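Local coordinates for computational Design of Enzyme (Synthetic construct, PDB 3TP4), which is of unknown function but was computationally designed, probably to carry an activated serine-containing catalytic triad on a TIM-barrel scaffold, at residues 17-21 and 211-215; 108-114 and 168-174; 304-308 and 346-352. All blocks are in the same frame, centred on the assembly; numbering follows the deposited sequence.

Contact 1 (17-21 and 211-215)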
loop_
_atom_site.group_PDB
_atom_site.type_symbol
_atom_site.label_atom_id
_atom_site.label_comp_id
_atom_site.label_asym_id
_atom_site.label_seq_id
_atom_site.Cartn_x
_atom_site.Cartn_y
_atom_site.Cartn_z
ATOM N N THR A 17 -4.299 8.430 13.950
ATOM C CA THR A 17 -4.315 7.940 12.573
ATOM C C THR A 17 -4.934 8.960 11.624
ATOM O O THR A 17 -4.378 9.238 10.558
ATOM C CB THR A 17 -5.076 6.609 12.486
ATOM O OG1 THR A 17 -4.436 5.661 13.346
ATOM C CG2 THR A 17 -5.076 6.073 11.049
ATOM N N ARG A 18 -6.083 9.514 12.011
ATOM C CA ARG A 18 -6.680 10.612 11.260
ATOM C C ARG A 18 -5.731 11.798 11.204
ATOM O O ARG A 18 -5.606 12.450 10.170
ATOM C CB ARG A 18 -8.040 11.036 11.845
ATOM C CG ARG A 18 -9.013 9.856 12.072
ATOM C CD ARG A 18 -10.444 10.298 12.393
ATOM N NE ARG A 18 -10.526 11.258 13.491
ATOM C CZ ARG A 18 -10.619 10.936 14.778
ATOM N NH1 ARG A 18 -10.638 9.667 15.157
ATOM N NH2 ARG A 18 -10.690 11.892 15.691
ATOM N N SER A 19 -5.079 12.091 12.329
ATOM C CA SER A 19 -4.081 13.158 12.368
ATOM C C SER A 19 -2.986 12.926 11.323
ATOM O O SER A 19 -2.607 13.838 10.576
ATOM C CB SER A 19 -3.446 13.239 13.764
ATOM O OG SER A 19 -2.439 14.231 13.799
ATOM N N LEU A 20 -2.470 11.704 11.279
ATOM C CA LEU A 20 -1.379 11.390 10.356
ATOM C C LEU A 20 -1.795 11.653 8.916
ATOM O O LEU A 20 -1.037 12.235 8.143
ATOM C CB LEU A 20 -0.925 9.932 10.510
ATOM C CG LEU A 20 0.169 9.482 9.531
ATOM C CD1 LEU A 20 1.411 10.387 9.602
ATOM C CD2 LEU A 20 0.564 8.024 9.766
ATOM N N LEU A 21 -2.999 11.223 8.545
ATOM C CA LEU A 21 -3.447 11.432 7.164
ATOM C C LEU A 21 -3.532 12.924 6.838
ATOM O O LEU A 21 -3.171 13.352 5.743
ATOM C CB LEU A 21 -4.781 10.738 6.907
ATOM C CG LEU A 21 -5.219 10.679 5.446
ATOM C CD1 LEU A 21 -4.166 10.004 4.590
ATOM C CD2 LEU A 21 -6.585 9.960 5.312
ATOM N N SER A 211 -7.851 -0.260 13.507
ATOM C CA SER A 211 -8.211 1.148 13.531
ATOM C C SER A 211 -7.012 2.084 13.390
ATOM O O SER A 211 -7.169 3.302 13.452
ATOM C CB SER A 211 -8.982 1.481 14.818
ATOM O OG SER A 211 -8.150 1.309 15.953
ATOM N N ASN A 212 -5.820 1.525 13.203
ATOM C CA ASN A 212 -4.614 2.357 13.095
ATOM C C ASN A 212 -3.894 2.217 11.749
ATOM O O ASN A 212 -2.685 2.437 11.661
ATOM C CB ASN A 212 -3.645 2.115 14.279
ATOM C CG ASN A 212 -3.197 0.662 14.389
ATOM O OD1 ASN A 212 -3.990 -0.255 14.187
ATOM N ND2 ASN A 212 -1.920 0.449 14.701
ATOM N N PHE A 213 -4.647 1.859 10.706
ATOM C CA PHE A 213 -4.112 1.798 9.348
ATOM C C PHE A 213 -4.595 2.947 8.448
ATOM O O PHE A 213 -5.777 3.337 8.461
ATOM C CB PHE A 213 -4.481 0.482 8.653
ATOM C CG PHE A 213 -3.596 -0.683 8.998
ATOM C CD1 PHE A 213 -2.584 -0.559 9.923
ATOM C CD2 PHE A 213 -3.781 -1.908 8.375
ATOM C CE1 PHE A 213 -1.777 -1.634 10.229
ATOM C CE2 PHE A 213 -2.982 -2.985 8.678
ATOM C CZ PHE A 213 -1.974 -2.848 9.609
ATOM N N LEU A 214 -3.660 3.466 7.660
ATOM C CA LEU A 214 -3.964 4.224 6.455
ATOM C C LEU A 214 -3.597 3.285 5.307
ATOM O O LEU A 214 -2.652 2.510 5.421
ATOM C CB LEU A 214 -3.126 5.503 6.387
ATOM C CG LEU A 214 -3.384 6.508 7.513
ATOM C CD1 LEU A 214 -2.482 7.746 7.397
ATOM C CD2 LEU A 214 -4.875 6.920 7.544
ATOM N N TYR A 215 -4.352 3.331 4.218
ATOM C CA TYR A 215 -4.196 2.337 3.162
ATOM C C TYR A 215 -3.526 2.913 1.930
ATOM O O TYR A 215 -4.020 3.859 1.332
ATOM C CB TYR A 215 -5.548 1.695 2.824
ATOM C CG TYR A 215 -6.040 0.812 3.947
ATOM C CD1 TYR A 215 -6.871 1.320 4.949
ATOM C CD2 TYR A 215 -5.641 -0.511 4.031
ATOM C CE1 TYR A 215 -7.311 0.522 5.986
ATOM C CE2 TYR A 215 -6.071 -1.320 5.069
ATOM C CZ TYR A 215 -6.905 -0.798 6.037
ATOM O OH TYR A 215 -7.322 -1.607 7.062
#
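A buried apolar contact joins the first turns of helix 15-27 to the start of strand 213-217, with Leu214 pressing into a hollow formed by Thr17, Leu20 and Leu21. The helix lies against the inside of the barrel at its N-terminal end, where the strands begin. Some 272 Å² is buried between the two segments, and Leu214 has the largest share. The helical turn and the strand run roughly the same way, 36° between their directions, with their axes 8.8 Å apart at the nearest point.

Leu214 splits its fork between two sets of partners. Its CD1 methyl goes to Leu20 and Leu21, 3.8 Å from Leu20 CG and likewise 3.8 Å from Leu21 CB, while CD2 lies 3.6 Å from Thr17 CG2. The Thr17 and Leu214 side chains pass one another head to tail, and the two leucines of the helix meet Leu214 at a slant. Leu214 CG is anti to the carbonyl carbon (chi1 -63°), which turns the fork toward the helix.

Strand 213-217 belongs to the parallel barrel of a family 26 glycosyl hydrolase fold, a TIM barrel. Its side chains alternate: Leu214 points into the barrel, to helix 15-27, and Phe213 outward to helices 141-157 and 190-207. Thr17 and Leu20 also rest on Pro167, just before the adjacent strand 168-174.

Thr17 CG2, trans to the backbone N, goes to Leu214 and lies 3.8 Å from Phe213 O, while Thr17 OG1 sits 3.3 Å from Asn212 CA and is hydrogen-bonded to Thr14 OG1. Asn212 turns its amide end away from the helix, and ND2 is bonded to the carbonyl oxygens of Ile166 and Ala155.

Contact 2 (108-114 and 168-174)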
loop_
_atom_site.group_PDB
_atom_site.type_symbol
_atom_site.label_atom_id
_atom_site.label_comp_id
_atom_site.label_asym_id
_atom_site.label_seq_id
_atom_site.Cartn_x
_atom_site.Cartn_y
_atom_site.Cartn_z
ATOM N N ASN A 108 5.755 5.251 10.257
ATOM C CA ASN A 108 5.932 3.865 9.848
ATOM C C ASN A 108 5.096 3.485 8.634
ATOM O O ASN A 108 3.900 3.787 8.568
ATOM C CB ASN A 108 5.595 2.914 11.010
ATOM C CG ASN A 108 6.672 2.897 12.087
ATOM O OD1 ASN A 108 7.687 2.208 11.953
ATOM N ND2 ASN A 108 6.451 3.642 13.165
ATOM N N THR A 109 5.726 2.812 7.679
ATOM C CA THR A 109 4.986 2.192 6.590
ATOM C C THR A 109 5.317 0.703 6.509
ATOM O O THR A 109 6.474 0.302 6.671
ATOM C CB THR A 109 5.269 2.866 5.244
ATOM O OG1 THR A 109 4.447 2.260 4.235
ATOM C CG2 THR A 109 6.730 2.698 4.862
ATOM N N VAL A 110 4.286 -0.107 6.277
ATOM C CA VAL A 110 4.408 -1.558 6.213
ATOM C C VAL A 110 3.770 -2.038 4.920
ATOM O O VAL A 110 2.601 -1.742 4.642
ATOM C CB VAL A 110 3.693 -2.238 7.397
ATOM C CG1 VAL A 110 3.560 -3.739 7.143
ATOM C CG2 VAL A 110 4.419 -1.943 8.735
ATOM N N GLY A 111 4.539 -2.770 4.121
ATOM C CA GLY A 111 4.071 -3.215 2.817
ATOM C C GLY A 111 4.026 -4.730 2.752
ATOM O O GLY A 111 4.857 -5.401 3.354
ATOM N N ALA A 112 3.043 -5.274 2.046
ATOM C CA ALA A 112 2.968 -6.713 1.818
ATOM C C ALA A 112 3.241 -6.977 0.346
ATOM O O ALA A 112 2.425 -6.632 -0.514
ATOM C CB ALA A 112 1.587 -7.248 2.210
ATOM N N GLY A 113 4.397 -7.568 0.055
ATOM C CA GLY A 113 4.787 -7.835 -1.316
ATOM C C GLY A 113 4.044 -9.040 -1.848
ATOM O O GLY A 113 3.232 -9.639 -1.139
ATOM N N VAL A 114 4.311 -9.413 -3.094
ATOM C CA VAL A 114 3.582 -10.526 -3.681
ATOM C C VAL A 114 4.415 -11.815 -3.787
ATOM O O VAL A 114 4.130 -12.681 -4.617
ATOM C CB VAL A 114 2.896 -10.141 -5.028
ATOM C CG1 VAL A 114 1.821 -9.065 -4.790
ATOM C CG2 VAL A 114 3.911 -9.658 -6.052
ATOM N N ILE A 168 -0.095 3.396 11.083
ATOM C CA ILE A 168 0.746 2.690 10.130
ATOM C C ILE A 168 0.179 2.876 8.724
ATOM O O ILE A 168 -1.023 2.707 8.503
ATOM C CB ILE A 168 0.805 1.175 10.454
ATOM C CG1 ILE A 168 1.600 0.934 11.738
ATOM C CG2 ILE A 168 1.458 0.398 9.319
ATOM C CD1 ILE A 168 1.507 -0.494 12.232
ATOM N N VAL A 169 1.033 3.257 7.785
ATOM C CA VAL A 169 0.626 3.320 6.388
ATOM C C VAL A 169 0.830 1.931 5.811
ATOM O O VAL A 169 1.970 1.499 5.589
ATOM C CB VAL A 169 1.466 4.346 5.609
ATOM C CG1 VAL A 169 1.007 4.414 4.155
ATOM C CG2 VAL A 169 1.368 5.709 6.279
ATOM N N PHE A 170 -0.273 1.214 5.630
ATOM C CA PHE A 170 -0.232 -0.184 5.214
ATOM C C PHE A 170 -0.470 -0.280 3.720
ATOM O O PHE A 170 -1.465 0.238 3.222
ATOM C CB PHE A 170 -1.316 -0.991 5.944
ATOM C CG PHE A 170 -1.389 -2.416 5.513
ATOM C CD1 PHE A 170 -0.274 -3.241 5.614
ATOM C CD2 PHE A 170 -2.571 -2.943 5.010
ATOM C CE1 PHE A 170 -0.336 -4.563 5.221
ATOM C CE2 PHE A 170 -2.640 -4.267 4.616
ATOM C CZ PHE A 170 -1.526 -5.077 4.719
ATOM N N ARG A 171 0.444 -0.937 3.016
ATOM C CA ARG A 171 0.376 -1.054 1.569
ATOM C C ARG A 171 0.219 -2.513 1.167
ATOM O O ARG A 171 1.212 -3.233 1.012
ATOM C CB ARG A 171 1.642 -0.491 0.923
ATOM C CG ARG A 171 1.626 -0.591 -0.591
ATOM C CD ARG A 171 2.907 -0.041 -1.207
ATOM N NE ARG A 171 2.806 -0.019 -2.664
ATOM C CZ ARG A 171 3.776 0.381 -3.479
ATOM N NH1 ARG A 171 4.938 0.813 -2.982
ATOM N NH2 ARG A 171 3.575 0.349 -4.789
ATOM N N PRO A 172 -1.031 -2.954 0.981
ATOM C CA PRO A 172 -1.272 -4.383 0.722
ATOM C C PRO A 172 -1.125 -4.807 -0.747
ATOM O O PRO A 172 -1.828 -4.297 -1.620
ATOM C CB PRO A 172 -2.715 -4.582 1.199
ATOM C CG PRO A 172 -3.361 -3.254 1.018
ATOM C CD PRO A 172 -2.281 -2.200 1.204
ATOM N N TRP A 173 -0.207 -5.742 -0.992
ATOM C CA TRP A 173 -0.057 -6.435 -2.280
ATOM C C TRP A 173 0.542 -5.584 -3.393
ATOM O O TRP A 173 -0.173 -5.107 -4.286
ATOM C CB TRP A 173 -1.387 -7.065 -2.719
ATOM C CG TRP A 173 -2.105 -7.733 -1.581
ATOM C CD1 TRP A 173 -3.392 -7.512 -1.181
ATOM C CD2 TRP A 173 -1.565 -8.709 -0.678
ATOM N NE1 TRP A 173 -3.685 -8.290 -0.085
ATOM C CE2 TRP A 173 -2.587 -9.042 0.237
ATOM C CE3 TRP A 173 -0.326 -9.347 -0.566
ATOM C CZ2 TRP A 173 -2.404 -9.982 1.255
ATOM C CZ3 TRP A 173 -0.137 -10.267 0.460
ATOM C CH2 TRP A 173 -1.174 -10.581 1.351
ATOM N N HIS A 174 1.861 -5.398 -3.335
ATOM C CA HIS A 174 2.580 -4.669 -4.372
ATOM C C HIS A 174 3.786 -5.494 -4.857
ATOM O O HIS A 174 4.317 -6.329 -4.127
ATOM C CB HIS A 174 3.027 -3.287 -3.861
ATOM C CG HIS A 174 3.979 -3.359 -2.707
ATOM N ND1 HIS A 174 5.325 -3.089 -2.835
ATOM C CD2 HIS A 174 3.787 -3.714 -1.414
ATOM C CE1 HIS A 174 5.918 -3.251 -1.663
ATOM N NE2 HIS A 174 5.008 -3.636 -0.787
#
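Thr109 meets Val169 where strands 107-113 and 168-174 run side by side in parallel, 17° apart in direction. Backbone bonds from Val169 N to Asn108 O, Arg171 N to Val110 O, Ala112 N to Arg171 O and His174 N to Ala112 O keep the register. On the face that carries Val110, Ala112, Ile168 and Phe170, the bumps interlock: Val110 CG2 lies 3.8 Å from Ile168 CG2, and CG1 of the same valine faces Phe170 CD1. Ala112 is small enough for the Trp173 indole to come up against it: Ala112 CB sits over one face of the Trp173 six-membered ring, 4.2 Å from the centroid, in a CH-pi contact. Gly113 O meets the indole edge in plane.

These are neighbouring strands of the TIM barrel, and Val110, Ile168 and Phe170 face outward, touching helices 87-104 and 190-207. Thr109, on the opposite face, touches residues that probably form the designed triad, Ser70, His37 and Glu320. Thr109 OG1 is trans to the backbone N (chi1 -177°) and gives a hydrogen bond to Val169 O at 2.9 Å. Val110 N approaches that oxygen from the other face of its plane, so two donors grip it. A valine in place of Thr109 would probably leave Val169 O with the backbone N-H alone and remove the bond that fixes the side chain's rotation.

Further on, the His174 imidazole fills the hollow beside Gly111, NE2 being 3.7 Å from Gly111 CA; a beta carbon there would clash with NE2. Arg171 CD covers one face of this ring and Gly113 CA the other, while Arg171 NH2 makes a salt bridge with Asp246.

Contact 3 (304-308 and 346-352)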
loop_
_atom_site.group_PDB
_atom_site.type_symbol
_atom_site.label_atom_id
_atom_site.label_comp_id
_atom_site.label_asym_id
_atom_site.label_seq_id
_atom_site.Cartn_x
_atom_site.Cartn_y
_atom_site.Cartn_z
ATOM N N LEU A 304 15.980 15.120 -6.770
ATOM C CA LEU A 304 15.356 16.113 -5.904
ATOM C C LEU A 304 15.159 17.466 -6.599
ATOM O O LEU A 304 14.119 18.091 -6.441
ATOM C CB LEU A 304 16.173 16.297 -4.618
ATOM C CG LEU A 304 15.571 17.268 -3.602
ATOM C CD1 LEU A 304 14.278 16.673 -3.114
ATOM C CD2 LEU A 304 16.529 17.577 -2.401
ATOM N N ALA A 305 16.158 17.935 -7.342
ATOM C CA ALA A 305 16.027 19.239 -8.012
ATOM C C ALA A 305 14.931 19.241 -9.095
ATOM O O ALA A 305 14.250 20.250 -9.318
ATOM C CB ALA A 305 17.370 19.681 -8.594
ATOM N N ALA A 306 14.760 18.112 -9.770
ATOM C CA ALA A 306 13.696 17.978 -10.773
ATOM C C ALA A 306 12.326 18.050 -10.111
ATOM O O ALA A 306 11.398 18.694 -10.619
ATOM C CB ALA A 306 13.842 16.669 -11.525
ATOM N N ILE A 307 12.197 17.376 -8.974
ATOM C CA ILE A 307 10.945 17.382 -8.226
ATOM C C ILE A 307 10.662 18.806 -7.743
ATOM O O ILE A 307 9.577 19.351 -7.977
ATOM C CB ILE A 307 11.031 16.433 -7.005
ATOM C CG1 ILE A 307 11.170 14.979 -7.467
ATOM C CG2 ILE A 307 9.825 16.593 -6.098
ATOM C CD1 ILE A 307 11.298 13.972 -6.325
ATOM N N LYS A 308 11.651 19.413 -7.085
ATOM C CA LYS A 308 11.473 20.736 -6.494
ATOM C C LYS A 308 11.089 21.773 -7.542
ATOM O O LYS A 308 10.271 22.650 -7.282
ATOM C CB LYS A 308 12.742 21.176 -5.762
ATOM C CG LYS A 308 13.028 20.376 -4.512
ATOM C CD LYS A 308 14.391 20.695 -3.943
ATOM C CE LYS A 308 14.486 22.145 -3.529
ATOM N NZ LYS A 308 15.746 22.417 -2.758
ATOM N N TYR A 346 21.723 15.707 -0.673
ATOM C CA TYR A 346 20.301 15.432 -0.740
ATOM C C TYR A 346 19.653 15.557 0.643
ATOM O O TYR A 346 18.608 16.187 0.789
ATOM C CB TYR A 346 20.088 14.028 -1.301
ATOM C CG TYR A 346 18.697 13.493 -1.105
ATOM C CD1 TYR A 346 18.366 12.769 0.034
ATOM C CD2 TYR A 346 17.712 13.703 -2.061
ATOM C CE1 TYR A 346 17.093 12.292 0.220
ATOM C CE2 TYR A 346 16.444 13.209 -1.895
ATOM C CZ TYR A 346 16.133 12.510 -0.752
ATOM O OH TYR A 346 14.852 12.026 -0.574
ATOM N N ALA A 347 20.279 14.942 1.648
ATOM C CA ALA A 347 19.764 14.959 3.017
ATOM C C ALA A 347 19.793 16.340 3.672
ATOM O O ALA A 347 18.890 16.675 4.442
ATOM C CB ALA A 347 20.515 13.930 3.902
ATOM N N ALA A 348 20.831 17.125 3.385
ATOM C CA ALA A 348 20.957 18.468 3.956
ATOM C C ALA A 348 20.004 19.474 3.305
ATOM O O ALA A 348 19.697 20.509 3.880
ATOM C CB ALA A 348 22.404 18.958 3.849
ATOM N N ASP A 349 19.515 19.156 2.114
ATOM C CA ASP A 349 18.598 20.060 1.423
ATOM C C ASP A 349 17.417 20.343 2.344
ATOM O O ASP A 349 16.926 19.437 3.016
ATOM C CB ASP A 349 18.106 19.422 0.124
ATOM C CG ASP A 349 17.412 20.418 -0.786
ATOM O OD1 ASP A 349 16.283 20.830 -0.456
ATOM O OD2 ASP A 349 17.994 20.776 -1.829
ATOM N N PRO A 350 16.958 21.598 2.382
ATOM C CA PRO A 350 15.841 21.943 3.269
ATOM C C PRO A 350 14.543 21.268 2.849
ATOM O O PRO A 350 13.637 21.102 3.667
ATOM C CB PRO A 350 15.712 23.466 3.110
ATOM C CG PRO A 350 16.999 23.914 2.498
ATOM C CD PRO A 350 17.495 22.770 1.671
ATOM N N PHE A 351 14.431 20.881 1.586
ATOM C CA PHE A 351 13.169 20.316 1.145
ATOM C C PHE A 351 12.954 18.881 1.656
ATOM O O PHE A 351 11.820 18.456 1.831
ATOM C CB PHE A 351 13.003 20.432 -0.386
ATOM C CG PHE A 351 11.604 20.121 -0.866
ATOM C CD1 PHE A 351 10.577 21.033 -0.682
ATOM C CD2 PHE A 351 11.318 18.920 -1.496
ATOM C CE1 PHE A 351 9.292 20.750 -1.112
ATOM C CE2 PHE A 351 10.036 18.628 -1.917
ATOM C CZ PHE A 351 9.020 19.545 -1.730
ATOM N N THR A 352 14.031 18.145 1.930
ATOM C CA THR A 352 13.888 16.775 2.443
ATOM C C THR A 352 13.765 16.732 3.957
ATOM O O THR A 352 14.580 17.324 4.659
ATOM C CB THR A 352 15.073 15.869 2.025
ATOM O OG1 THR A 352 16.307 16.474 2.448
ATOM C CG2 THR A 352 15.075 15.671 0.495
#
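Lys308 and Asp349 form a salt bridge between the end of helix 299-308 and an Asx turn that follows helix 340-348. Asp349 OD1 is held twice: Lys308 NZ reaches its syn lone pair at 2.8 Å, and Phe351 N gives a nearly straight bond of 2.8 Å (164°) to its anti lone pair, which closes the turn. OD2 gets a weak bond from the same ammonium. The carboxylate is thus fixed by a charge on one side and the backbone N-H of Phe351 on the other, which would probably favour its ionised state.

Next to the bridge, Leu304 packs its CD2 methyl 3.4 Å from Asp349 CG, while Leu304 CB is 4.0 Å from Tyr346 CD2 and CD1 touches the edge of Phe351. The aliphatic part of Lys308, bent at chi3 (62°), runs alongside Phe351 in the opposite sense, and Lys308 CG lies 3.8 Å from Phe351 CD2.

The Thr352 hydroxyl lies near two carbonyl oxygens, those of Tyr346 and Asp349, and its single proton could go to either. Thr352 CG2 sits 3.5 Å above the Tyr346 ring, toward the rim.

Contacts 1 and 2 meet in the barrel wall: their centres are 13 Å apart, and strands 213-217 and 168-174 are neighbours, joined by probable hydrogen bonds from Phe170 N to Leu214 O (2.7 Å) and from Ile168 N to Asn212 O (2.8 Å). Phe213 packs on Phe170 and Ile168. Strands 213-217, 168-174 and 107-113 are consecutive in the wall, with helix 15-27 packed against the inside of the first. Of the three, contact 2 touches the probable triad of Ser70, His37 and Glu320, through Thr109. Contact 3 stands apart, its centre about 25 Å from that of contact 2 and 26 Å from that of contact 1, with nearest atoms about 14 and 15 Å away.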